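Local structure of kinesin-like protein Nod (Drosophila melanogaster, 3DC4) at residues I26-A31 / F308-S313; N61-D66 / F328-K333; L56-N61 / E321-L326; P42-F47 / P314-L319; Q95-A100 / S304-L309. The protein is a kinesin-family ATPase that binds microtubules through this catalytic motor domain and is required for segregating non-exchange chromosomes in meiosis. All blocks are in the same frame, centred on the assembly; numbering follows the deposited sequence.

Contact 1: residues I26-A31 / F308-S313; sequences IAVREA and FLACIS
Phe308 and Ile26 start this pair of parallel strands side by side, the ring carbon CD2 of Phe308 lying 3.8 Å from CG1 of Ile26. The Phe308 carbonyl O takes the amide N of Ala27 at 2.8 Å. Leu309 points to the other face of the sheet; with CG anti to its backbone N (chi1 178°), it brings CD1 to 4.0 Å from CB of Ala27, and the same methyl reaches CB of Arg29. Ala310 is gripped at both ends, N giving to Ala27 O (2.7 Å) and O accepting from Arg29 N (2.7 Å), while its CB packs on CG2 of Val28. Cys311 pairs with Arg29 through a CA-H...O contact to the Arg29 carbonyl. At Ile312, N binds Arg29 O and O binds Ala31 N (2.8 Å); its side chain crosses that of Val28 at about a right angle, CD1 meeting CG1 at 3.6 Å. Arg29 runs extended away to Gln75, Ser111 and the ADP pocket, and Ser313 OG turns to Asp318. These strands lie within the central sheet of the kinesin motor: helix 319-335 covers the Ile26, Val28, Phe308 and Ala310 face, and helix 108-112 touches Arg29, Leu309 and Cys311.

Contact 2: residues N61-D66 / F328-K333; sequences NEFHFD and FGTSAK
Lys333 leaves the helix with CG anti to its backbone N (chi1 -171°), then bends at chi2 (67°) and chi3 (71°), which carries NZ past Phe65 to Asp66. There Lys333 NZ makes a short salt bridge of 2.5 Å with OD1 of Asp66; OD1 also accepts Ile26 N, and NZ has a weak bond to Ile26 O. On the way, Lys333 CE lies at the edge of the Phe65 ring, in its plane and 3.4 Å from CD1. Phe65 CE1 sits 3.4 Å from the carbonyl C of Gly329, where the lack of a side chain lets the ring come up to the helix backbone. This joins strand 61-64, an outer strand of the small antiparallel sheet, and the residues that follow it to helix 319-335 of the kinesin motor domain. An alanine in place of Phe65 would probably leave a gap against Gly329 and the Lys333 CE methylene free to shift. Further back along the strand, OG1 of Thr330 approaches the edge of the Phe63 ring, 3.4 Å from CD1. A water bridges strand and helix, accepting from His64 N at 2.9 Å and bonded to Thr330 OG1 at 3.2 Å.

Contact 3: residues L56-N61 / E321-L326; sequences LIVDQN and ETLSTL
Val58 is where the strand presses hardest on the helix: its two methyls split between two leucines one turn apart. CG2 of Val58 meets CD1 of Leu326 at 3.5 Å, the side chains crossing at about a right angle, and CG1 of Val58 lies 3.7 Å from CD2 of Leu323, which slides past in the opposite direction. CG1 also reaches CG2 of Thr322, more loosely. On the buried side Leu56 and Leu326 come tip to tip, CD1 to CD2 at 3.9 Å; Leu56 gets there with CG between its backbone N and carbonyl carbon (chi1 57°). Phe63 and Ile312 close around this end.

The other side opens to solvent at the type I' turn from Val58 to Asn61, the tip of the beta hairpin formed by strands 55-58 and 61-64. Here only Leu323 reaches across, its CD1 lying 3.8 Å from OD2 of Asp59 and its CD2 3.9 Å from ND2 of Asn61. The amide instead serves its own turn: Asn61 ND2 gives to Val58 O at 3.2 Å, in the carbonyl plane, and that oxygen also accepts Asn61 N, so two donors of one residue hold it.

Around Val58 and Leu56, then, methyl meets methyl, while the Asn61 amide bonds within the hairpin, which implies that the hairpin is held to helix 319-335 at this point by hydrophobic packing.

Contact 4: residues P42-F47 / P314-L319; sequences PSVVQF and PHQCDL
An ST turn at Ser43 leads into the short, weakly bonded strand at about 45-46, at one edge of the small antiparallel sheet, and it rests on the loop that joins strand 305-312 to helix 319-335 in the motor domain. Ser43 OG accepts Val45 N at 3.1 Å, and the same hydroxyl bonds to Glu30. From there Ser43 OG lies against the proline ring, 3.3 Å from CB of Pro314. An alanine at Ser43 would probably leave Val45 N and the Glu30 carboxylate without this partner and let the turn relax. The direct bond across is Val44 N to Pro314 O, 2.9 Å, with the donor tilted 31° from the carbonyl plane; Ser43 CA adds a CA-H...O contact to that oxygen. Val44 lays its side chain against the loop and, more distantly, the start of the helix. CG1 of Val44, anti to the carbonyl carbon (chi1 -58°), sits 3.2 Å from OE1 of Gln316, and CB faces CD1 of Leu319. A water links the two segments, donating to Pro42 O and to Gln316 OE1, 2.8 Å from each.

Contact 5: residues Q95-A100 / S304-L309; sequences QCTALA and SYLTFL
Gln95 and Ser304 open a parallel pairing in the core of the P-loop NTPase fold of the kinesin motor, where strand 96-101, which runs directly into the loop that holds ADP, the P-loop, lies beside strand 305-312. Five backbone bonds step between them. Gln95 O takes Tyr305 N (2.9 Å), Tyr305 O takes Thr97 N, and Thr97 O takes Thr307 N; then Thr307 O accepts Leu99 N (2.8 Å) and Leu99 O accepts Leu309 N (2.7 Å). The alternate residues of the first strand, Cys96, Ala98 and Ala100, turn their backbones to strand 234-241.

Tyr305 O has a second donor, a water at 2.7 Å that itself accepts from Thr97 OG1. That hydroxyl, anti to the carbonyl carbon (chi1 -60°), is also bonded to Asn238, tying the threonine to both neighbouring strands; this leaves Thr97 CG2 anti to the backbone N, 4.0 Å from CD1 of Leu306, the two side chains running the same way. At the strand start another water accepts from Gln95 N and is bonded to Ser304 OG, which bonds to Thr301 as well; the Gln95 amide turns away to His234 O. Ala100 packs on Lys108 and Met112 of helix 108-112.

On the face of Cys96 and Tyr305, next to helix 84-92, Gln95 O lies at the edge of the Tyr305 ring, in its plane, and there is a sulfur-aromatic contact, Cys96 SG 5.2 Å from the centroid of the Tyr305 ring and oblique to it.

All five contacts draw on one run near the C-terminal end of the chain: strand 305-312, the loop after it and helix 319-335; their partners all come earlier, between residues 26 and 100. Contacts 1 and 5 use the two edges of strand 305-312, pairing it with strands 23-30 and 96-101, and share Phe308 and Leu309; their centres are about 13 Å apart. Contacts 4, 3 and 2 follow the loop and helix, meeting in turn the lead-in to strand 45-46, strand 55-58 and its turn, and strand 61-64, with neighbouring centres about 9 Å apart. The centres of contacts 4 and 5 are about 26 Å apart. The late run thus joins the small sheet to the nucleotide-binding core, to which contact 1 contributes Arg29.

Contact 1: residues I26-A31 / F308-S313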
# COMPACT_ATOMS: atom_id res chain seq x y z
N ILE A 26 -7.97 -3.17 -7.33
CA ILE A 26 -6.85 -4.07 -7.54
C ILE A 26 -6.13 -3.77 -8.85
O ILE A 26 -6.75 -3.68 -9.92
CB ILE A 26 -7.31 -5.54 -7.53
CG1 ILE A 26 -7.85 -5.89 -6.14
CG2 ILE A 26 -6.13 -6.46 -7.89
CD1 ILE A 26 -8.40 -7.27 -6.00
N ALA A 27 -4.82 -3.59 -8.75
CA ALA A 27 -4.01 -3.30 -9.92
C ALA A 27 -2.85 -4.28 -9.98
O ALA A 27 -2.42 -4.81 -8.95
CB ALA A 27 -3.47 -1.88 -9.83
N VAL A 28 -2.36 -4.53 -11.19
CA VAL A 28 -1.22 -5.41 -11.39
C VAL A 28 -0.18 -4.65 -12.20
O VAL A 28 -0.50 -3.95 -13.16
CB VAL A 28 -1.60 -6.69 -12.17
CG1 VAL A 28 -0.37 -7.57 -12.36
CG2 VAL A 28 -2.67 -7.46 -11.40
N ARG A 29 1.08 -4.80 -11.79
CA ARG A 29 2.18 -4.16 -12.49
C ARG A 29 3.22 -5.20 -12.84
O ARG A 29 3.76 -5.88 -11.97
CB ARG A 29 2.83 -3.06 -11.63
CG ARG A 29 3.87 -2.25 -12.42
CD ARG A 29 4.56 -1.16 -11.58
NE ARG A 29 5.24 -0.19 -12.44
CZ ARG A 29 5.92 0.87 -12.01
NH1 ARG A 29 6.02 1.09 -10.71
NH2 ARG A 29 6.47 1.71 -12.88
N GLU A 30 3.51 -5.31 -14.13
CA GLU A 30 4.50 -6.25 -14.62
C GLU A 30 5.88 -5.66 -14.41
O GLU A 30 6.12 -4.51 -14.79
CB GLU A 30 4.27 -6.51 -16.12
CG GLU A 30 5.36 -7.35 -16.78
CD GLU A 30 5.15 -7.48 -18.28
OE1 GLU A 30 4.91 -6.45 -18.93
OE2 GLU A 30 5.25 -8.61 -18.81
N ALA A 31 6.78 -6.41 -13.79
CA ALA A 31 8.14 -5.92 -13.56
C ALA A 31 8.90 -5.95 -14.89
O ALA A 31 8.50 -6.64 -15.84
CB ALA A 31 8.84 -6.80 -12.53
N PHE A 308 -4.94 -2.50 -3.92
CA PHE A 308 -3.91 -3.53 -4.01
C PHE A 308 -3.07 -3.33 -5.26
O PHE A 308 -3.60 -3.03 -6.32
CB PHE A 308 -4.54 -4.92 -4.14
CG PHE A 308 -5.15 -5.44 -2.87
CD1 PHE A 308 -4.37 -6.13 -1.95
CD2 PHE A 308 -6.51 -5.28 -2.63
CE1 PHE A 308 -4.94 -6.67 -0.80
CE2 PHE A 308 -7.09 -5.82 -1.48
CZ PHE A 308 -6.30 -6.52 -0.57
N LEU A 309 -1.76 -3.52 -5.13
CA LEU A 309 -0.87 -3.42 -6.28
C LEU A 309 -0.10 -4.73 -6.31
O LEU A 309 0.82 -4.94 -5.51
CB LEU A 309 0.10 -2.25 -6.17
CG LEU A 309 1.11 -2.12 -7.33
CD1 LEU A 309 0.36 -1.94 -8.65
CD2 LEU A 309 2.02 -0.92 -7.09
N ALA A 310 -0.50 -5.61 -7.22
CA ALA A 310 0.16 -6.90 -7.39
C ALA A 310 1.32 -6.70 -8.34
O ALA A 310 1.13 -6.26 -9.47
CB ALA A 310 -0.81 -7.91 -8.00
N CYS A 311 2.52 -6.99 -7.87
CA CYS A 311 3.69 -6.85 -8.71
C CYS A 311 4.07 -8.26 -9.13
O CYS A 311 4.16 -9.15 -8.28
CB CYS A 311 4.84 -6.22 -7.92
SG CYS A 311 4.51 -4.44 -7.45
N ILE A 312 4.29 -8.46 -10.43
CA ILE A 312 4.62 -9.78 -10.96
C ILE A 312 5.81 -9.80 -11.90
O ILE A 312 6.08 -8.84 -12.62
CB ILE A 312 3.43 -10.38 -11.73
CG1 ILE A 312 3.06 -9.46 -12.90
CG2 ILE A 312 2.24 -10.56 -10.80
CD1 ILE A 312 1.93 -9.98 -13.78
N SER A 313 6.51 -10.93 -11.88
CA SER A 313 7.66 -11.14 -12.72
C SER A 313 7.19 -11.61 -14.10
O SER A 313 6.20 -12.34 -14.21
CB SER A 313 8.55 -12.22 -12.11
OG SER A 313 9.62 -12.53 -12.97

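Contact 2: residues N61-D66 / F328-K333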
# COMPACT_ATOMS: atom_id res chain seq x y z
N ASN A 61 -4.44 -18.53 -18.33
CA ASN A 61 -5.46 -18.06 -17.41
C ASN A 61 -5.72 -16.59 -17.65
O ASN A 61 -4.79 -15.80 -17.78
CB ASN A 61 -5.01 -18.26 -15.96
CG ASN A 61 -4.81 -19.72 -15.62
OD1 ASN A 61 -5.77 -20.48 -15.55
ND2 ASN A 61 -3.57 -20.11 -15.42
N GLU A 62 -6.99 -16.21 -17.68
CA GLU A 62 -7.35 -14.82 -17.91
C GLU A 62 -7.68 -14.12 -16.59
O GLU A 62 -8.49 -14.59 -15.81
CB GLU A 62 -8.53 -14.77 -18.87
CG GLU A 62 -8.72 -13.44 -19.58
CD GLU A 62 -9.54 -13.59 -20.85
OE1 GLU A 62 -9.03 -14.16 -21.83
OE2 GLU A 62 -10.71 -13.15 -20.85
N PHE A 63 -7.03 -12.99 -16.35
CA PHE A 63 -7.24 -12.22 -15.13
C PHE A 63 -7.80 -10.84 -15.43
O PHE A 63 -7.36 -10.17 -16.37
CB PHE A 63 -5.91 -12.08 -14.39
CG PHE A 63 -5.38 -13.38 -13.87
CD1 PHE A 63 -5.87 -13.91 -12.68
CD2 PHE A 63 -4.42 -14.08 -14.57
CE1 PHE A 63 -5.41 -15.14 -12.21
CE2 PHE A 63 -3.95 -15.31 -14.10
CZ PHE A 63 -4.44 -15.83 -12.92
N HIS A 64 -8.78 -10.43 -14.63
CA HIS A 64 -9.41 -9.12 -14.81
C HIS A 64 -9.41 -8.32 -13.53
O HIS A 64 -10.00 -8.72 -12.54
CB HIS A 64 -10.86 -9.27 -15.28
CG HIS A 64 -11.01 -10.07 -16.53
ND1 HIS A 64 -11.19 -11.44 -16.52
CD2 HIS A 64 -10.98 -9.70 -17.83
CE1 HIS A 64 -11.27 -11.87 -17.76
NE2 HIS A 64 -11.14 -10.84 -18.58
N PHE A 65 -8.77 -7.16 -13.57
CA PHE A 65 -8.73 -6.30 -12.40
C PHE A 65 -9.16 -4.89 -12.77
O PHE A 65 -9.85 -4.69 -13.76
CB PHE A 65 -7.32 -6.30 -11.83
CG PHE A 65 -6.81 -7.67 -11.52
CD1 PHE A 65 -7.49 -8.48 -10.62
CD2 PHE A 65 -5.68 -8.16 -12.16
CE1 PHE A 65 -7.05 -9.77 -10.35
CE2 PHE A 65 -5.24 -9.46 -11.89
CZ PHE A 65 -5.92 -10.26 -10.99
N ASP A 66 -8.76 -3.91 -11.97
CA ASP A 66 -9.13 -2.53 -12.25
C ASP A 66 -8.07 -1.82 -13.06
O ASP A 66 -8.34 -0.83 -13.73
CB ASP A 66 -9.35 -1.76 -10.95
CG ASP A 66 -10.50 -2.32 -10.15
OD1 ASP A 66 -10.26 -2.86 -9.05
OD2 ASP A 66 -11.65 -2.22 -10.62
N PHE A 328 -4.55 -14.43 -5.97
CA PHE A 328 -4.96 -13.69 -4.79
C PHE A 328 -5.72 -12.43 -5.21
O PHE A 328 -6.70 -12.04 -4.56
CB PHE A 328 -3.76 -13.30 -3.92
CG PHE A 328 -4.12 -12.43 -2.76
CD1 PHE A 328 -4.65 -12.98 -1.59
CD2 PHE A 328 -4.04 -11.05 -2.87
CE1 PHE A 328 -5.08 -12.16 -0.56
CE2 PHE A 328 -4.47 -10.22 -1.85
CZ PHE A 328 -5.00 -10.78 -0.69
N GLY A 329 -5.26 -11.78 -6.28
CA GLY A 329 -5.91 -10.57 -6.77
C GLY A 329 -7.36 -10.85 -7.13
O GLY A 329 -8.25 -10.05 -6.85
N THR A 330 -7.59 -12.00 -7.75
CA THR A 330 -8.92 -12.40 -8.14
C THR A 330 -9.79 -12.57 -6.90
O THR A 330 -10.95 -12.15 -6.88
CB THR A 330 -8.88 -13.71 -8.94
OG1 THR A 330 -8.05 -13.54 -10.09
CG2 THR A 330 -10.27 -14.12 -9.38
N SER A 331 -9.23 -13.19 -5.86
CA SER A 331 -9.98 -13.40 -4.62
C SER A 331 -10.33 -12.08 -3.93
O SER A 331 -11.46 -11.88 -3.50
CB SER A 331 -9.18 -14.27 -3.66
OG SER A 331 -9.00 -15.58 -4.18
N ALA A 332 -9.35 -11.19 -3.83
CA ALA A 332 -9.58 -9.90 -3.20
C ALA A 332 -10.61 -9.15 -4.05
O ALA A 332 -11.40 -8.36 -3.54
CB ALA A 332 -8.28 -9.10 -3.14
N LYS A 333 -10.59 -9.42 -5.35
CA LYS A 333 -11.51 -8.78 -6.28
C LYS A 333 -12.95 -9.17 -6.00
O LYS A 333 -13.86 -8.35 -6.13
CB LYS A 333 -11.14 -9.18 -7.71
CG LYS A 333 -11.88 -8.42 -8.79
CD LYS A 333 -11.49 -6.95 -8.79
CE LYS A 333 -10.08 -6.74 -9.28
NZ LYS A 333 -9.76 -5.29 -9.33
O HOH W 1 -9.66 -12.33 -12.56

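Contact 3: residues L56-N61 / E321-L326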
# COMPACT_ATOMS: atom_id res chain seq x y z
N LEU A 56 -5.23 -9.49 -18.38
CA LEU A 56 -3.97 -10.12 -18.73
C LEU A 56 -4.15 -11.62 -18.73
O LEU A 56 -5.08 -12.15 -18.12
CB LEU A 56 -2.86 -9.72 -17.76
CG LEU A 56 -3.07 -10.00 -16.27
CD1 LEU A 56 -1.71 -10.21 -15.63
CD2 LEU A 56 -3.82 -8.86 -15.61
N ILE A 57 -3.25 -12.30 -19.43
CA ILE A 57 -3.30 -13.74 -19.52
C ILE A 57 -1.96 -14.30 -19.11
O ILE A 57 -0.92 -13.86 -19.60
CB ILE A 57 -3.62 -14.19 -20.94
CG1 ILE A 57 -5.01 -13.69 -21.33
CG2 ILE A 57 -3.54 -15.72 -21.04
CD1 ILE A 57 -5.32 -13.81 -22.80
N VAL A 58 -1.99 -15.24 -18.19
CA VAL A 58 -0.78 -15.89 -17.71
C VAL A 58 -1.07 -17.37 -17.65
O VAL A 58 -2.06 -17.79 -17.05
CB VAL A 58 -0.38 -15.37 -16.31
CG1 VAL A 58 0.84 -16.13 -15.81
CG2 VAL A 58 -0.07 -13.88 -16.38
N ASP A 59 -0.22 -18.16 -18.29
CA ASP A 59 -0.36 -19.60 -18.34
C ASP A 59 -1.78 -19.99 -18.76
O ASP A 59 -2.42 -20.84 -18.16
CB ASP A 59 -0.02 -20.20 -16.96
CG ASP A 59 0.30 -21.68 -17.03
OD1 ASP A 59 0.93 -22.12 -18.01
OD2 ASP A 59 -0.07 -22.40 -16.08
N GLN A 60 -2.27 -19.32 -19.81
CA GLN A 60 -3.60 -19.56 -20.36
C GLN A 60 -4.76 -19.14 -19.47
O GLN A 60 -5.92 -19.35 -19.81
CB GLN A 60 -3.76 -21.04 -20.73
CG GLN A 60 -2.92 -21.45 -21.92
CD GLN A 60 -3.23 -20.62 -23.15
OE1 GLN A 60 -4.36 -20.62 -23.65
NE2 GLN A 60 -2.24 -19.89 -23.64
N ASN A 61 -4.44 -18.53 -18.33
CA ASN A 61 -5.46 -18.06 -17.41
C ASN A 61 -5.72 -16.59 -17.65
O ASN A 61 -4.79 -15.80 -17.78
CB ASN A 61 -5.01 -18.26 -15.96
CG ASN A 61 -4.81 -19.72 -15.62
OD1 ASN A 61 -5.77 -20.48 -15.55
ND2 ASN A 61 -3.57 -20.11 -15.42
N GLU A 321 4.97 -18.30 -8.79
CA GLU A 321 4.80 -17.19 -7.86
C GLU A 321 3.86 -16.16 -8.48
O GLU A 321 3.01 -15.58 -7.80
CB GLU A 321 6.16 -16.56 -7.55
CG GLU A 321 7.11 -17.48 -6.80
CD GLU A 321 6.48 -18.07 -5.54
OE1 GLU A 321 5.54 -17.45 -4.99
OE2 GLU A 321 6.91 -19.16 -5.10
N THR A 322 4.02 -15.93 -9.77
CA THR A 322 3.18 -14.98 -10.47
C THR A 322 1.72 -15.43 -10.41
O THR A 322 0.83 -14.64 -10.08
CB THR A 322 3.64 -14.84 -11.93
OG1 THR A 322 4.89 -14.14 -11.95
CG2 THR A 322 2.63 -14.07 -12.77
N LEU A 323 1.46 -16.70 -10.70
CA LEU A 323 0.09 -17.22 -10.65
C LEU A 323 -0.51 -17.06 -9.26
O LEU A 323 -1.69 -16.73 -9.12
CB LEU A 323 0.07 -18.71 -11.05
CG LEU A 323 0.28 -18.93 -12.55
CD1 LEU A 323 0.38 -20.42 -12.87
CD2 LEU A 323 -0.89 -18.31 -13.31
N SER A 324 0.28 -17.32 -8.23
CA SER A 324 -0.20 -17.21 -6.86
C SER A 324 -0.63 -15.78 -6.56
O SER A 324 -1.68 -15.53 -5.96
CB SER A 324 0.90 -17.64 -5.88
OG SER A 324 1.20 -19.03 -6.04
N THR A 325 0.19 -14.84 -7.00
CA THR A 325 -0.07 -13.43 -6.80
C THR A 325 -1.33 -12.98 -7.54
O THR A 325 -2.17 -12.26 -6.99
CB THR A 325 1.15 -12.61 -7.27
OG1 THR A 325 2.27 -12.86 -6.42
CG2 THR A 325 0.84 -11.13 -7.25
N LEU A 326 -1.49 -13.43 -8.78
CA LEU A 326 -2.66 -13.06 -9.56
C LEU A 326 -3.93 -13.73 -9.02
O LEU A 326 -4.99 -13.10 -8.99
CB LEU A 326 -2.44 -13.40 -11.05
CG LEU A 326 -1.29 -12.60 -11.67
CD1 LEU A 326 -0.90 -13.17 -13.02
CD2 LEU A 326 -1.71 -11.14 -11.80

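Contact 4: residues P42-F47 / P314-L319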
# COMPACT_ATOMS: atom_id res chain seq x y z
N PRO A 42 10.92 -14.23 -23.46
CA PRO A 42 9.47 -14.24 -23.68
C PRO A 42 8.69 -14.08 -22.38
O PRO A 42 8.66 -14.99 -21.55
CB PRO A 42 9.24 -15.58 -24.36
CG PRO A 42 10.27 -16.46 -23.72
CD PRO A 42 11.50 -15.57 -23.72
N SER A 43 8.04 -12.93 -22.21
CA SER A 43 7.26 -12.67 -21.01
C SER A 43 6.08 -13.62 -20.88
O SER A 43 5.38 -13.88 -21.86
CB SER A 43 6.75 -11.23 -21.01
OG SER A 43 5.94 -10.99 -19.87
N VAL A 44 5.87 -14.13 -19.68
CA VAL A 44 4.76 -15.04 -19.43
C VAL A 44 3.48 -14.22 -19.32
O VAL A 44 2.38 -14.77 -19.33
CB VAL A 44 4.95 -15.82 -18.12
CG1 VAL A 44 6.24 -16.61 -18.17
CG2 VAL A 44 4.95 -14.86 -16.94
N VAL A 45 3.64 -12.91 -19.20
CA VAL A 45 2.50 -12.01 -19.08
C VAL A 45 2.06 -11.54 -20.45
O VAL A 45 2.84 -10.97 -21.21
CB VAL A 45 2.84 -10.78 -18.22
CG1 VAL A 45 1.60 -9.90 -18.05
CG2 VAL A 45 3.36 -11.22 -16.85
N GLN A 46 0.80 -11.79 -20.78
CA GLN A 46 0.30 -11.39 -22.07
C GLN A 46 -0.83 -10.38 -21.93
O GLN A 46 -1.77 -10.60 -21.18
CB GLN A 46 -0.22 -12.60 -22.83
CG GLN A 46 -0.59 -12.32 -24.26
CD GLN A 46 -1.57 -13.34 -24.81
OE1 GLN A 46 -1.34 -14.55 -24.71
NE2 GLN A 46 -2.66 -12.85 -25.40
N PHE A 47 -0.70 -9.27 -22.64
CA PHE A 47 -1.73 -8.25 -22.64
C PHE A 47 -2.42 -8.41 -23.99
O PHE A 47 -1.87 -8.06 -25.02
CB PHE A 47 -1.12 -6.86 -22.50
CG PHE A 47 -0.46 -6.62 -21.16
CD1 PHE A 47 0.84 -7.05 -20.93
CD2 PHE A 47 -1.16 -6.00 -20.13
CE1 PHE A 47 1.44 -6.87 -19.68
CE2 PHE A 47 -0.57 -5.82 -18.88
CZ PHE A 47 0.73 -6.25 -18.66
N PRO A 314 7.86 -11.16 -15.16
CA PRO A 314 7.49 -11.56 -16.52
C PRO A 314 8.27 -12.81 -16.92
O PRO A 314 8.12 -13.33 -18.03
CB PRO A 314 7.91 -10.36 -17.35
CG PRO A 314 9.17 -9.94 -16.65
CD PRO A 314 8.75 -9.99 -15.20
N HIS A 315 9.11 -13.28 -16.00
CA HIS A 315 9.96 -14.45 -16.24
C HIS A 315 9.28 -15.79 -16.05
O HIS A 315 8.57 -16.01 -15.07
CB HIS A 315 11.19 -14.38 -15.32
CG HIS A 315 11.87 -13.05 -15.31
ND1 HIS A 315 12.32 -12.43 -16.46
CD2 HIS A 315 12.20 -12.23 -14.28
CE1 HIS A 315 12.88 -11.28 -16.14
NE2 HIS A 315 12.83 -11.14 -14.83
N GLN A 316 9.54 -16.70 -16.98
CA GLN A 316 8.96 -18.04 -16.95
C GLN A 316 9.29 -18.78 -15.66
O GLN A 316 8.44 -19.49 -15.12
CB GLN A 316 9.47 -18.84 -18.16
CG GLN A 316 8.88 -20.24 -18.30
CD GLN A 316 7.38 -20.22 -18.52
OE1 GLN A 316 6.88 -19.50 -19.39
NE2 GLN A 316 6.66 -21.03 -17.75
N CYS A 317 10.50 -18.60 -15.15
CA CYS A 317 10.94 -19.27 -13.93
C CYS A 317 10.13 -18.86 -12.70
O CYS A 317 10.13 -19.56 -11.68
CB CYS A 317 12.44 -18.99 -13.66
SG CYS A 317 12.86 -17.24 -13.38
N ASP A 318 9.44 -17.73 -12.79
CA ASP A 318 8.64 -17.25 -11.67
C ASP A 318 7.15 -17.46 -11.90
O ASP A 318 6.33 -16.91 -11.16
CB ASP A 318 8.89 -15.76 -11.43
CG ASP A 318 10.35 -15.45 -11.20
OD1 ASP A 318 10.98 -16.15 -10.38
OD2 ASP A 318 10.86 -14.50 -11.82
N LEU A 319 6.80 -18.27 -12.90
CA LEU A 319 5.40 -18.52 -13.24
C LEU A 319 4.52 -18.87 -12.05
O LEU A 319 3.43 -18.32 -11.88
CB LEU A 319 5.29 -19.65 -14.27
CG LEU A 319 3.85 -19.96 -14.66
CD1 LEU A 319 3.21 -18.71 -15.27
CD2 LEU A 319 3.79 -21.12 -15.66
O HOH W 2 7.72 -17.62 -21.29

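Contact 5: residues Q95-A100 / S304-L309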
# COMPACT_ATOMS: atom_id res chain seq x y z
N GLN A 95 -9.89 7.34 5.27
CA GLN A 95 -8.67 6.58 5.48
C GLN A 95 -8.36 5.89 4.15
O GLN A 95 -9.27 5.41 3.47
CB GLN A 95 -8.86 5.53 6.58
CG GLN A 95 -9.47 6.08 7.88
CD GLN A 95 -8.75 7.29 8.42
OE1 GLN A 95 -7.51 7.37 8.37
NE2 GLN A 95 -9.52 8.24 8.95
N CYS A 96 -7.09 5.85 3.78
CA CYS A 96 -6.66 5.25 2.51
C CYS A 96 -5.47 4.33 2.69
O CYS A 96 -4.54 4.64 3.44
CB CYS A 96 -6.27 6.34 1.51
SG CYS A 96 -7.58 7.51 1.07
N THR A 97 -5.48 3.20 1.98
CA THR A 97 -4.38 2.24 2.05
C THR A 97 -4.00 1.76 0.65
O THR A 97 -4.86 1.36 -0.13
CB THR A 97 -4.77 1.03 2.91
OG1 THR A 97 -5.08 1.47 4.24
CG2 THR A 97 -3.63 0.03 2.97
N ALA A 98 -2.72 1.85 0.32
CA ALA A 98 -2.22 1.38 -0.97
C ALA A 98 -1.20 0.33 -0.57
O ALA A 98 -0.21 0.63 0.12
CB ALA A 98 -1.56 2.53 -1.76
N LEU A 99 -1.44 -0.91 -0.97
CA LEU A 99 -0.57 -2.01 -0.60
C LEU A 99 0.02 -2.78 -1.77
O LEU A 99 -0.71 -3.26 -2.64
CB LEU A 99 -1.34 -2.95 0.33
CG LEU A 99 -0.67 -4.22 0.86
CD1 LEU A 99 -1.38 -4.64 2.14
CD2 LEU A 99 -0.73 -5.33 -0.18
N ALA A 100 1.34 -2.90 -1.76
CA ALA A 100 2.05 -3.63 -2.79
C ALA A 100 2.38 -5.00 -2.23
O ALA A 100 2.84 -5.14 -1.09
CB ALA A 100 3.34 -2.89 -3.19
N SER A 304 -13.70 3.67 3.99
CA SER A 304 -12.26 3.76 3.78
C SER A 304 -11.94 3.20 2.39
O SER A 304 -12.77 2.52 1.79
CB SER A 304 -11.50 2.99 4.86
OG SER A 304 -11.65 3.64 6.11
N TYR A 305 -10.73 3.49 1.91
CA TYR A 305 -10.29 3.03 0.59
C TYR A 305 -9.13 2.05 0.67
O TYR A 305 -8.17 2.27 1.40
CB TYR A 305 -9.87 4.22 -0.27
CG TYR A 305 -11.02 5.12 -0.64
CD1 TYR A 305 -11.55 6.03 0.28
CD2 TYR A 305 -11.60 5.05 -1.90
CE1 TYR A 305 -12.62 6.84 -0.05
CE2 TYR A 305 -12.67 5.84 -2.25
CZ TYR A 305 -13.18 6.74 -1.32
OH TYR A 305 -14.25 7.51 -1.68
N LEU A 306 -9.22 0.98 -0.11
CA LEU A 306 -8.18 -0.04 -0.14
C LEU A 306 -7.78 -0.34 -1.58
O LEU A 306 -8.63 -0.70 -2.40
CB LEU A 306 -8.67 -1.32 0.56
CG LEU A 306 -7.77 -2.55 0.56
CD1 LEU A 306 -6.43 -2.22 1.17
CD2 LEU A 306 -8.45 -3.68 1.33
N THR A 307 -6.50 -0.18 -1.88
CA THR A 307 -6.00 -0.44 -3.22
C THR A 307 -4.81 -1.40 -3.18
O THR A 307 -3.81 -1.15 -2.50
CB THR A 307 -5.58 0.86 -3.93
OG1 THR A 307 -6.73 1.68 -4.13
CG2 THR A 307 -4.94 0.55 -5.29
N PHE A 308 -4.94 -2.50 -3.92
CA PHE A 308 -3.91 -3.53 -4.01
C PHE A 308 -3.07 -3.33 -5.26
O PHE A 308 -3.60 -3.03 -6.32
CB PHE A 308 -4.54 -4.92 -4.14
CG PHE A 308 -5.15 -5.44 -2.87
CD1 PHE A 308 -4.37 -6.13 -1.95
CD2 PHE A 308 -6.51 -5.28 -2.63
CE1 PHE A 308 -4.94 -6.67 -0.80
CE2 PHE A 308 -7.09 -5.82 -1.48
CZ PHE A 308 -6.30 -6.52 -0.57
N LEU A 309 -1.76 -3.52 -5.13
CA LEU A 309 -0.87 -3.42 -6.28
C LEU A 309 -0.10 -4.73 -6.31
O LEU A 309 0.82 -4.94 -5.51
CB LEU A 309 0.10 -2.25 -6.17
CG LEU A 309 1.11 -2.12 -7.33
CD1 LEU A 309 0.36 -1.94 -8.65
CD2 LEU A 309 2.02 -0.92 -7.09
O HOH W 3 -12.53 6.38 6.03
O HOH W 4 -7.64 2.26 4.03